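Local coordinates for protein migration inhibitory factor (Trichinella spiralis, PDB 1HFO) that belongs to the macrophage migration inhibitory factor family of small trimeric alpha/beta proteins and is a member made by a parasitic nematode, at residues 1-11 with 36-47; 25-33 with 61-71. All coordinates share one frame; numbering follows the deposited sequence.

From the N terminus the chain runs out along strand 2-7, returns through helix 18-30 and enters strand 38-42, and contact 1 closes this first loop by setting the second strand beside the first. Contact 2 starts from the end of the helix inside that loop and closes on a later part of the chain, the end of strand 57-63 and the turn that leads into helix 69-87. The two closures therefore cross and do not nest. They meet at the N terminus: Pro1 packs on Leu30 and Ser63, and the backbones of Ile2 and Met62 are probably hydrogen-bonded. Together they tie helix 18-30 to three neighbouring strands of the sheet, 38-42, 2-7 and 57-63.

Contact 1 of 2, residues 1-11 with 36-47; sequences PIFTLNTNIKA and YVAVHINTDQQL
Thr4 and His40 stand side by side on one face of the sheet and are joined at the edge of the imidazole. Thr4 turns OG1 to the far side of CB from its backbone N (chi1 172°), which brings it 2.9 Å from ND1 of His40 in a hydrogen bond that either could donate. The ring's other nitrogen, NE2, bonds Gln45 of the second subunit, so both ring nitrogens are engaged. On the opposite face Leu5 and Ile41 point the same way, CD2 to CD1 4.2 Å apart, with Leu87 packed on both.

Between these two layers of side chains, strands 2-7 and 38-42 run parallel, the two strands of a right-handed beta-alpha-beta unit whose helix is 18-30. Their bonds begin with Ala38 N to Pro1 O (2.8 Å) and continue through Thr7 N to Asn42 O. Strand 38-42 then pairs antiparallel with a strand of the second subunit, carrying the sheet across the interface.

Where the two strands end, CG2 of Thr7 lies alongside CG2 of Thr43 at 3.6 Å, while Thr7 OG1 accepts from Ile9 N in an ST turn and is hydrogen-bonded to Ala56 O. Asn8 ND2 is hydrogen-bonded to Leu47 O (3.0 Å), from above the carbonyl plane, and to Asn54 O; Asn8 OD1 bonds Ala56 N. Asp44 N donates to Ile9 O at 2.7 Å, and OD2 of Asp44 accepts from Ala11 N at 3.1 Å.

Contact 2 of 2, residues 25-33 with 61-71; sequences LVGNILSKP and LMSIGGIEPSR
Helix 25-30 and strand 61-63 lie with their axes 11.0 Å apart at closest, the spacing expected of a helix layered on a beta sheet in this alpha/beta fold, and the two directions differ by 51°. The helix ends in a Schellman motif, with Ser31 at positive phi and Lys32 N bonded to Gly27 O; the backbones come nearer at the turn beyond the strand, where the CA atoms of Leu30 and Gly66 are 5.1 Å apart.

Leu30 fills the junction with its two methyls divided. CD1 rests on CB of Ser63 at 3.6 Å, and CD2 touches CG1 of Ile67 at 3.7 Å and the carbonyl O of Gly66. Deeper in the layer, Val26 and Leu61 come from opposite layers and overlap flank to flank, CG1 of Val26 to CD1 of Leu61 4.0 Å.

Polar groups border this apolar patch. Lys32, its chain bent at chi2 (-56°) and chi4, turns NZ back to the carbonyl O of Ile64, 2.8 Å away in a hydrogen bond. The guanidinium of Arg71 lies flat beneath Gly66 O, which sits over its centre; that oxygen's hydrogen bond comes from NE2 of His75. NH2 of Arg71 donates to a water 2.9 Å away that is also hydrogen-bonded to Ser31 OG.

Contact 1 of 2, residues 1-11 with 36-47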
loop_
_atom_site.group_PDB
_atom_site.type_symbol
_atom_site.label_atom_id
_atom_site.label_comp_id
_atom_site.label_asym_id
_atom_site.label_seq_id
_atom_site.Cartn_x
_atom_site.Cartn_y
_atom_site.Cartn_z
ATOM N N PRO A 1 -8.222 -10.960 7.438
ATOM C CA PRO A 1 -6.935 -10.232 7.609
ATOM C C PRO A 1 -6.085 -10.185 6.354
ATOM O O PRO A 1 -6.152 -11.074 5.499
ATOM C CB PRO A 1 -6.151 -10.952 8.697
ATOM C CG PRO A 1 -7.263 -11.619 9.488
ATOM C CD PRO A 1 -8.317 -12.024 8.452
ATOM N N ILE A 2 -5.255 -9.147 6.264
ATOM C CA ILE A 2 -4.369 -8.995 5.143
ATOM C C ILE A 2 -3.003 -8.661 5.692
ATOM O O ILE A 2 -2.867 -7.788 6.566
ATOM C CB ILE A 2 -4.779 -7.817 4.208
ATOM C CG1 ILE A 2 -6.133 -8.089 3.573
ATOM C CG2 ILE A 2 -3.744 -7.616 3.109
ATOM C CD1 ILE A 2 -6.608 -6.921 2.737
ATOM N N PHE A 3 -2.011 -9.382 5.207
ATOM C CA PHE A 3 -0.642 -9.085 5.566
ATOM C C PHE A 3 0.029 -8.859 4.235
ATOM O O PHE A 3 0.061 -9.746 3.376
ATOM C CB PHE A 3 0.067 -10.218 6.285
ATOM C CG PHE A 3 1.468 -9.847 6.706
ATOM C CD1 PHE A 3 1.668 -8.927 7.723
ATOM C CD2 PHE A 3 2.574 -10.371 6.045
ATOM C CE1 PHE A 3 2.969 -8.520 8.086
ATOM C CE2 PHE A 3 3.889 -9.971 6.403
ATOM C CZ PHE A 3 4.066 -9.047 7.423
ATOM N N THR A 4 0.553 -7.657 4.043
ATOM C CA THR A 4 1.209 -7.312 2.799
ATOM C C THR A 4 2.597 -6.752 3.123
ATOM O O THR A 4 2.745 -5.938 4.039
ATOM C CB THR A 4 0.327 -6.296 2.010
ATOM O OG1 THR A 4 1.036 -5.804 0.872
ATOM C CG2 THR A 4 -0.103 -5.161 2.897
ATOM N N LEU A 5 3.594 -7.211 2.376
ATOM C CA LEU A 5 4.988 -6.821 2.592
ATOM C C LEU A 5 5.710 -6.457 1.309
ATOM O O LEU A 5 5.531 -7.089 0.260
ATOM C CB LEU A 5 5.729 -7.972 3.270
ATOM C CG LEU A 5 7.146 -7.739 3.794
ATOM C CD1 LEU A 5 7.060 -6.863 5.027
ATOM C CD2 LEU A 5 7.801 -9.094 4.160
ATOM N N ASN A 6 6.539 -5.425 1.403
ATOM C CA ASN A 6 7.345 -4.987 0.283
ATOM C C ASN A 6 8.795 -5.193 0.716
ATOM O O ASN A 6 9.182 -4.827 1.828
ATOM C CB ASN A 6 7.079 -3.515 -0.020
ATOM C CG ASN A 6 5.624 -3.256 -0.321
ATOM O OD1 ASN A 6 4.849 -2.861 0.559
ATOM N ND2 ASN A 6 5.229 -3.511 -1.562
ATOM N N THR A 7 9.585 -5.783 -0.166
ATOM C CA THR A 7 10.971 -6.077 0.178
ATOM C C THR A 7 11.910 -5.982 -1.014
ATOM O O THR A 7 11.491 -6.103 -2.168
ATOM C CB THR A 7 11.059 -7.502 0.786
ATOM O OG1 THR A 7 12.414 -7.793 1.152
ATOM C CG2 THR A 7 10.585 -8.537 -0.222
ATOM N N ASN A 8 13.197 -5.779 -0.725
ATOM C CA ASN A 8 14.194 -5.694 -1.778
ATOM C C ASN A 8 14.859 -7.034 -2.078
ATOM O O ASN A 8 15.619 -7.147 -3.040
ATOM C CB ASN A 8 15.277 -4.654 -1.433
ATOM C CG ASN A 8 15.736 -4.727 0.016
ATOM O OD1 ASN A 8 15.619 -5.759 0.676
ATOM N ND2 ASN A 8 16.294 -3.612 0.513
ATOM N N ILE A 9 14.567 -8.056 -1.278
ATOM C CA ILE A 9 15.172 -9.359 -1.533
ATOM C C ILE A 9 14.636 -9.959 -2.824
ATOM O O ILE A 9 13.683 -9.452 -3.415
ATOM C CB ILE A 9 14.934 -10.359 -0.381
ATOM C CG1 ILE A 9 13.449 -10.687 -0.259
ATOM C CG2 ILE A 9 15.491 -9.819 0.913
ATOM C CD1 ILE A 9 13.162 -11.632 0.860
ATOM N N LYS A 10 15.248 -11.053 -3.255
ATOM C CA LYS A 10 14.864 -11.715 -4.492
ATOM C C LYS A 10 13.695 -12.676 -4.301
ATOM O O LYS A 10 13.532 -13.253 -3.231
ATOM C CB LYS A 10 16.071 -12.466 -5.061
ATOM C CG LYS A 10 17.261 -11.567 -5.394
ATOM C CD LYS A 10 18.518 -12.385 -5.689
ATOM C CE LYS A 10 18.349 -13.259 -6.922
ATOM N NZ LYS A 10 18.059 -12.439 -8.137
ATOM N N ALA A 11 12.895 -12.845 -5.346
ATOM C CA ALA A 11 11.737 -13.738 -5.290
ATOM C C ALA A 11 12.198 -15.158 -5.055
ATOM O O ALA A 11 11.558 -15.935 -4.335
ATOM C CB ALA A 11 10.958 -13.668 -6.585
ATOM N N TYR A 36 -10.214 -16.428 5.515
ATOM C CA TYR A 36 -10.282 -14.969 5.441
ATOM C C TYR A 36 -8.890 -14.331 5.473
ATOM O O TYR A 36 -8.771 -13.111 5.464
ATOM C CB TYR A 36 -11.094 -14.421 6.604
ATOM C CG TYR A 36 -12.571 -14.699 6.492
ATOM C CD1 TYR A 36 -13.382 -13.902 5.691
ATOM C CD2 TYR A 36 -13.150 -15.767 7.179
ATOM C CE1 TYR A 36 -14.759 -14.165 5.570
ATOM C CE2 TYR A 36 -14.520 -16.036 7.062
ATOM C CZ TYR A 36 -15.313 -15.227 6.256
ATOM O OH TYR A 36 -16.678 -15.470 6.149
ATOM N N VAL A 37 -7.836 -15.146 5.511
ATOM C CA VAL A 37 -6.486 -14.580 5.565
ATOM C C VAL A 37 -5.829 -14.434 4.199
ATOM O O VAL A 37 -5.721 -15.411 3.434
ATOM C CB VAL A 37 -5.561 -15.438 6.444
ATOM C CG1 VAL A 37 -4.133 -14.845 6.436
ATOM C CG2 VAL A 37 -6.100 -15.496 7.842
ATOM N N ALA A 38 -5.394 -13.212 3.882
ATOM C CA ALA A 38 -4.716 -12.970 2.620
ATOM C C ALA A 38 -3.297 -12.542 2.938
ATOM O O ALA A 38 -3.065 -11.734 3.844
ATOM C CB ALA A 38 -5.429 -11.878 1.805
ATOM N N VAL A 39 -2.360 -13.116 2.199
ATOM C CA VAL A 39 -0.942 -12.809 2.368
ATOM C C VAL A 39 -0.360 -12.425 1.029
ATOM O O VAL A 39 -0.561 -13.105 0.025
ATOM C CB VAL A 39 -0.174 -14.017 2.911
ATOM C CG1 VAL A 39 1.342 -13.648 3.032
ATOM C CG2 VAL A 39 -0.721 -14.408 4.268
ATOM N N HIS A 40 0.427 -11.348 1.030
ATOM C CA HIS A 40 1.025 -10.839 -0.189
ATOM C C HIS A 40 2.458 -10.406 0.088
ATOM O O HIS A 40 2.710 -9.790 1.122
ATOM C CB HIS A 40 0.248 -9.608 -0.640
ATOM C CG HIS A 40 0.950 -8.785 -1.676
ATOM N ND1 HIS A 40 1.184 -7.435 -1.513
ATOM C CD2 HIS A 40 1.423 -9.105 -2.902
ATOM C CE1 HIS A 40 1.769 -6.960 -2.599
ATOM N NE2 HIS A 40 1.923 -7.953 -3.456
ATOM N N ILE A 41 3.365 -10.746 -0.822
ATOM C CA ILE A 41 4.750 -10.293 -0.700
ATOM C C ILE A 41 5.184 -9.810 -2.070
ATOM O O ILE A 41 5.036 -10.506 -3.075
ATOM C CB ILE A 41 5.716 -11.390 -0.195
ATOM C CG1 ILE A 41 7.098 -10.766 0.038
ATOM C CG2 ILE A 41 5.794 -12.531 -1.206
ATOM C CD1 ILE A 41 8.047 -11.650 0.858
ATOM N N ASN A 42 5.684 -8.579 -2.100
ATOM C CA ASN A 42 6.150 -7.929 -3.313
ATOM C C ASN A 42 7.669 -7.858 -3.160
ATOM O O ASN A 42 8.180 -7.123 -2.316
ATOM C CB ASN A 42 5.546 -6.529 -3.381
ATOM C CG ASN A 42 5.907 -5.798 -4.646
ATOM O OD1 ASN A 42 6.346 -6.399 -5.618
ATOM N ND2 ASN A 42 5.703 -4.481 -4.645
ATOM N N THR A 43 8.372 -8.645 -3.966
ATOM C CA THR A 43 9.835 -8.729 -3.881
ATOM C C THR A 43 10.563 -7.979 -4.977
ATOM O O THR A 43 9.948 -7.429 -5.893
ATOM C CB THR A 43 10.294 -10.202 -3.959
ATOM O OG1 THR A 43 9.763 -10.793 -5.152
ATOM C CG2 THR A 43 9.816 -10.996 -2.738
ATOM N N ASP A 44 11.892 -7.992 -4.888
ATOM C CA ASP A 44 12.749 -7.343 -5.874
ATOM C C ASP A 44 12.418 -5.867 -6.045
ATOM O O ASP A 44 12.456 -5.327 -7.149
ATOM C CB ASP A 44 12.622 -8.060 -7.212
ATOM C CG ASP A 44 13.273 -9.428 -7.196
ATOM O OD1 ASP A 44 14.516 -9.486 -7.049
ATOM O OD2 ASP A 44 12.550 -10.438 -7.326
ATOM N N GLN A 45 12.104 -5.225 -4.933
ATOM C CA GLN A 45 11.749 -3.821 -4.966
ATOM C C GLN A 45 12.959 -2.943 -4.663
ATOM O O GLN A 45 13.925 -3.370 -4.024
ATOM C CB GLN A 45 10.657 -3.522 -3.944
ATOM C CG GLN A 45 9.320 -4.184 -4.228
ATOM C CD GLN A 45 8.698 -3.731 -5.523
ATOM O OE1 GLN A 45 8.247 -2.593 -5.654
ATOM N NE2 GLN A 45 8.668 -4.624 -6.491
ATOM N N GLN A 46 12.894 -1.714 -5.152
ATOM C CA GLN A 46 13.941 -0.746 -4.904
ATOM C C GLN A 46 13.533 -0.211 -3.558
ATOM O O GLN A 46 12.540 0.514 -3.434
ATOM C CB GLN A 46 13.901 0.347 -5.960
ATOM C CG GLN A 46 14.343 -0.137 -7.325
ATOM C CD GLN A 46 15.854 -0.298 -7.395
ATOM O OE1 GLN A 46 16.594 0.637 -7.079
ATOM N NE2 GLN A 46 16.317 -1.473 -7.813
ATOM N N LEU A 47 14.289 -0.582 -2.542
ATOM C CA LEU A 47 13.981 -0.171 -1.187
ATOM C C LEU A 47 15.238 0.107 -0.383
ATOM O O LEU A 47 16.155 -0.711 -0.357
ATOM C CB LEU A 47 13.170 -1.270 -0.488
ATOM C CG LEU A 47 12.872 -1.030 0.992
ATOM C CD1 LEU A 47 11.821 0.062 1.107
ATOM C CD2 LEU A 47 12.382 -2.301 1.654
HETATM O O HOH W 1 16.124 -5.174 -4.528
HETATM O O HOH W 2 15.846 -11.358 -8.325
#

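Contact 2 of 2, residues 25-33 with 61-71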
loop_
_atom_site.group_PDB
_atom_site.type_symbol
_atom_site.label_atom_id
_atom_site.label_comp_id
_atom_site.label_asym_id
_atom_site.label_seq_id
_atom_site.Cartn_x
_atom_site.Cartn_y
_atom_site.Cartn_z
ATOM N N LEU A 25 0.276 -18.242 10.613
ATOM C CA LEU A 25 0.612 -17.369 11.726
ATOM C C LEU A 25 -0.364 -16.200 11.902
ATOM O O LEU A 25 -0.768 -15.885 13.022
ATOM C CB LEU A 25 2.030 -16.822 11.542
ATOM C CG LEU A 25 2.523 -15.921 12.673
ATOM C CD1 LEU A 25 2.574 -16.690 13.975
ATOM C CD2 LEU A 25 3.894 -15.382 12.303
ATOM N N VAL A 26 -0.728 -15.565 10.791
ATOM C CA VAL A 26 -1.652 -14.439 10.857
ATOM C C VAL A 26 -3.006 -14.867 11.418
ATOM O O VAL A 26 -3.572 -14.197 12.265
ATOM C CB VAL A 26 -1.872 -13.822 9.467
ATOM C CG1 VAL A 26 -2.971 -12.762 9.558
ATOM C CG2 VAL A 26 -0.573 -13.186 8.955
ATOM N N GLY A 27 -3.534 -15.982 10.931
ATOM C CA GLY A 27 -4.826 -16.446 11.409
ATOM C C GLY A 27 -4.772 -16.845 12.865
ATOM O O GLY A 27 -5.655 -16.524 13.661
ATOM N N ASN A 28 -3.720 -17.558 13.225
ATOM C CA ASN A 28 -3.596 -17.981 14.596
ATOM C C ASN A 28 -3.432 -16.776 15.550
ATOM O O ASN A 28 -4.095 -16.736 16.586
ATOM C CB ASN A 28 -2.454 -19.020 14.727
ATOM C CG ASN A 28 -2.723 -20.320 13.908
ATOM O OD1 ASN A 28 -3.863 -20.789 13.815
ATOM N ND2 ASN A 28 -1.660 -20.907 13.337
ATOM N N ILE A 29 -2.612 -15.772 15.219
ATOM C CA ILE A 29 -2.464 -14.641 16.144
ATOM C C ILE A 29 -3.672 -13.708 16.244
ATOM O O ILE A 29 -3.887 -13.085 17.281
ATOM C CB ILE A 29 -1.222 -13.749 15.847
ATOM C CG1 ILE A 29 -1.407 -12.993 14.536
ATOM C CG2 ILE A 29 0.039 -14.595 15.818
ATOM C CD1 ILE A 29 -0.309 -11.985 14.254
ATOM N N LEU A 30 -4.445 -13.586 15.167
ATOM C CA LEU A 30 -5.626 -12.726 15.186
ATOM C C LEU A 30 -6.876 -13.546 15.489
ATOM O O LEU A 30 -7.950 -12.995 15.671
ATOM C CB LEU A 30 -5.799 -12.015 13.840
ATOM C CG LEU A 30 -4.686 -11.054 13.439
ATOM C CD1 LEU A 30 -4.901 -10.587 12.016
ATOM C CD2 LEU A 30 -4.667 -9.869 14.409
ATOM N N SER A 31 -6.724 -14.864 15.564
ATOM C CA SER A 31 -7.854 -15.754 15.838
ATOM C C SER A 31 -8.941 -15.643 14.775
ATOM O O SER A 31 -10.136 -15.545 15.087
ATOM C CB SER A 31 -8.440 -15.471 17.228
ATOM O OG SER A 31 -7.531 -15.873 18.243
ATOM N N LYS A 32 -8.517 -15.643 13.512
ATOM C CA LYS A 32 -9.447 -15.580 12.390
ATOM C C LYS A 32 -9.305 -16.849 11.554
ATOM O O LYS A 32 -8.255 -17.480 11.552
ATOM C CB LYS A 32 -9.166 -14.363 11.498
ATOM C CG LYS A 32 -9.505 -13.030 12.156
ATOM C CD LYS A 32 -10.954 -13.014 12.596
ATOM C CE LYS A 32 -11.327 -11.676 13.219
ATOM N NZ LYS A 32 -11.377 -10.602 12.196
ATOM N N PRO A 33 -10.359 -17.228 10.829
ATOM C CA PRO A 33 -10.260 -18.439 10.012
ATOM C C PRO A 33 -9.291 -18.220 8.866
ATOM O O PRO A 33 -9.224 -17.130 8.294
ATOM C CB PRO A 33 -11.697 -18.654 9.511
ATOM C CG PRO A 33 -12.547 -17.865 10.479
ATOM C CD PRO A 33 -11.711 -16.647 10.750
ATOM N N LEU A 61 -0.272 -5.028 8.497
ATOM C CA LEU A 61 -1.128 -6.136 8.897
ATOM C C LEU A 61 -2.448 -5.473 9.271
ATOM O O LEU A 61 -2.516 -4.732 10.253
ATOM C CB LEU A 61 -0.570 -6.888 10.113
ATOM C CG LEU A 61 -1.567 -7.932 10.625
ATOM C CD1 LEU A 61 -1.622 -9.038 9.590
ATOM C CD2 LEU A 61 -1.181 -8.483 11.986
ATOM N N MET A 62 -3.504 -5.705 8.488
ATOM C CA MET A 62 -4.788 -5.097 8.813
ATOM C C MET A 62 -5.827 -6.177 9.091
ATOM O O MET A 62 -5.789 -7.258 8.502
ATOM C CB MET A 62 -5.260 -4.182 7.681
ATOM C CG MET A 62 -5.346 -4.827 6.333
ATOM S SD MET A 62 -5.808 -3.576 5.079
ATOM C CE MET A 62 -4.297 -3.419 4.153
ATOM N N SER A 63 -6.743 -5.880 10.001
ATOM C CA SER A 63 -7.782 -6.839 10.366
ATOM C C SER A 63 -8.926 -6.183 11.109
ATOM O O SER A 63 -8.735 -5.177 11.803
ATOM C CB SER A 63 -7.165 -7.937 11.247
ATOM O OG SER A 63 -8.131 -8.883 11.645
ATOM N N ILE A 64 -10.125 -6.747 10.982
ATOM C CA ILE A 64 -11.257 -6.195 11.702
ATOM C C ILE A 64 -11.190 -6.850 13.084
ATOM O O ILE A 64 -11.596 -7.992 13.263
ATOM C CB ILE A 64 -12.601 -6.543 11.008
ATOM C CG1 ILE A 64 -12.607 -5.937 9.598
ATOM C CG2 ILE A 64 -13.740 -6.086 11.866
ATOM C CD1 ILE A 64 -13.649 -6.541 8.639
ATOM N N GLY A 65 -10.626 -6.125 14.043
ATOM C CA GLY A 65 -10.488 -6.668 15.380
ATOM C C GLY A 65 -9.199 -7.458 15.556
ATOM O O GLY A 65 -8.524 -7.833 14.592
ATOM N N GLY A 66 -8.847 -7.712 16.807
ATOM C CA GLY A 66 -7.633 -8.459 17.082
ATOM C C GLY A 66 -6.397 -7.589 17.096
ATOM O O GLY A 66 -5.333 -8.018 17.548
ATOM N N ILE A 67 -6.529 -6.364 16.595
ATOM C CA ILE A 67 -5.411 -5.431 16.557
ATOM C C ILE A 67 -5.733 -4.212 17.406
ATOM O O ILE A 67 -6.787 -3.586 17.250
ATOM C CB ILE A 67 -5.093 -4.979 15.104
ATOM C CG1 ILE A 67 -4.440 -6.134 14.336
ATOM C CG2 ILE A 67 -4.172 -3.759 15.111
ATOM C CD1 ILE A 67 -4.080 -5.797 12.901
ATOM N N GLU A 68 -4.821 -3.891 18.315
ATOM C CA GLU A 68 -4.974 -2.753 19.201
ATOM C C GLU A 68 -3.682 -2.601 19.981
ATOM O O GLU A 68 -2.905 -3.547 20.093
ATOM C CB GLU A 68 -6.145 -2.963 20.170
ATOM C CG GLU A 68 -5.960 -4.123 21.134
ATOM C CD GLU A 68 -7.061 -4.201 22.177
ATOM O OE1 GLU A 68 -7.277 -3.192 22.884
ATOM O OE2 GLU A 68 -7.707 -5.267 22.299
ATOM N N PRO A 69 -3.431 -1.398 20.519
ATOM C CA PRO A 69 -2.229 -1.097 21.297
ATOM C C PRO A 69 -1.820 -2.184 22.294
ATOM O O PRO A 69 -0.660 -2.583 22.337
ATOM C CB PRO A 69 -2.598 0.211 21.988
ATOM C CG PRO A 69 -3.392 0.905 20.919
ATOM C CD PRO A 69 -4.303 -0.209 20.428
ATOM N N SER A 70 -2.781 -2.667 23.076
ATOM C CA SER A 70 -2.509 -3.680 24.090
ATOM C C SER A 70 -2.206 -5.063 23.527
ATOM O O SER A 70 -2.147 -6.037 24.280
ATOM C CB SER A 70 -3.689 -3.789 25.064
ATOM O OG SER A 70 -4.753 -4.546 24.511
ATOM N N ARG A 71 -2.014 -5.157 22.214
ATOM C CA ARG A 71 -1.720 -6.445 21.600
ATOM C C ARG A 71 -0.657 -6.411 20.523
ATOM O O ARG A 71 -0.064 -7.438 20.198
ATOM C CB ARG A 71 -2.995 -7.046 21.016
ATOM C CG ARG A 71 -3.943 -7.575 22.067
ATOM C CD ARG A 71 -5.080 -8.331 21.439
ATOM N NE ARG A 71 -4.610 -9.364 20.515
ATOM C CZ ARG A 71 -5.421 -10.200 19.874
ATOM N NH1 ARG A 71 -6.731 -10.119 20.068
ATOM N NH2 ARG A 71 -4.935 -11.107 19.038
HETATM O O HOH W 3 -6.576 -13.486 18.494
#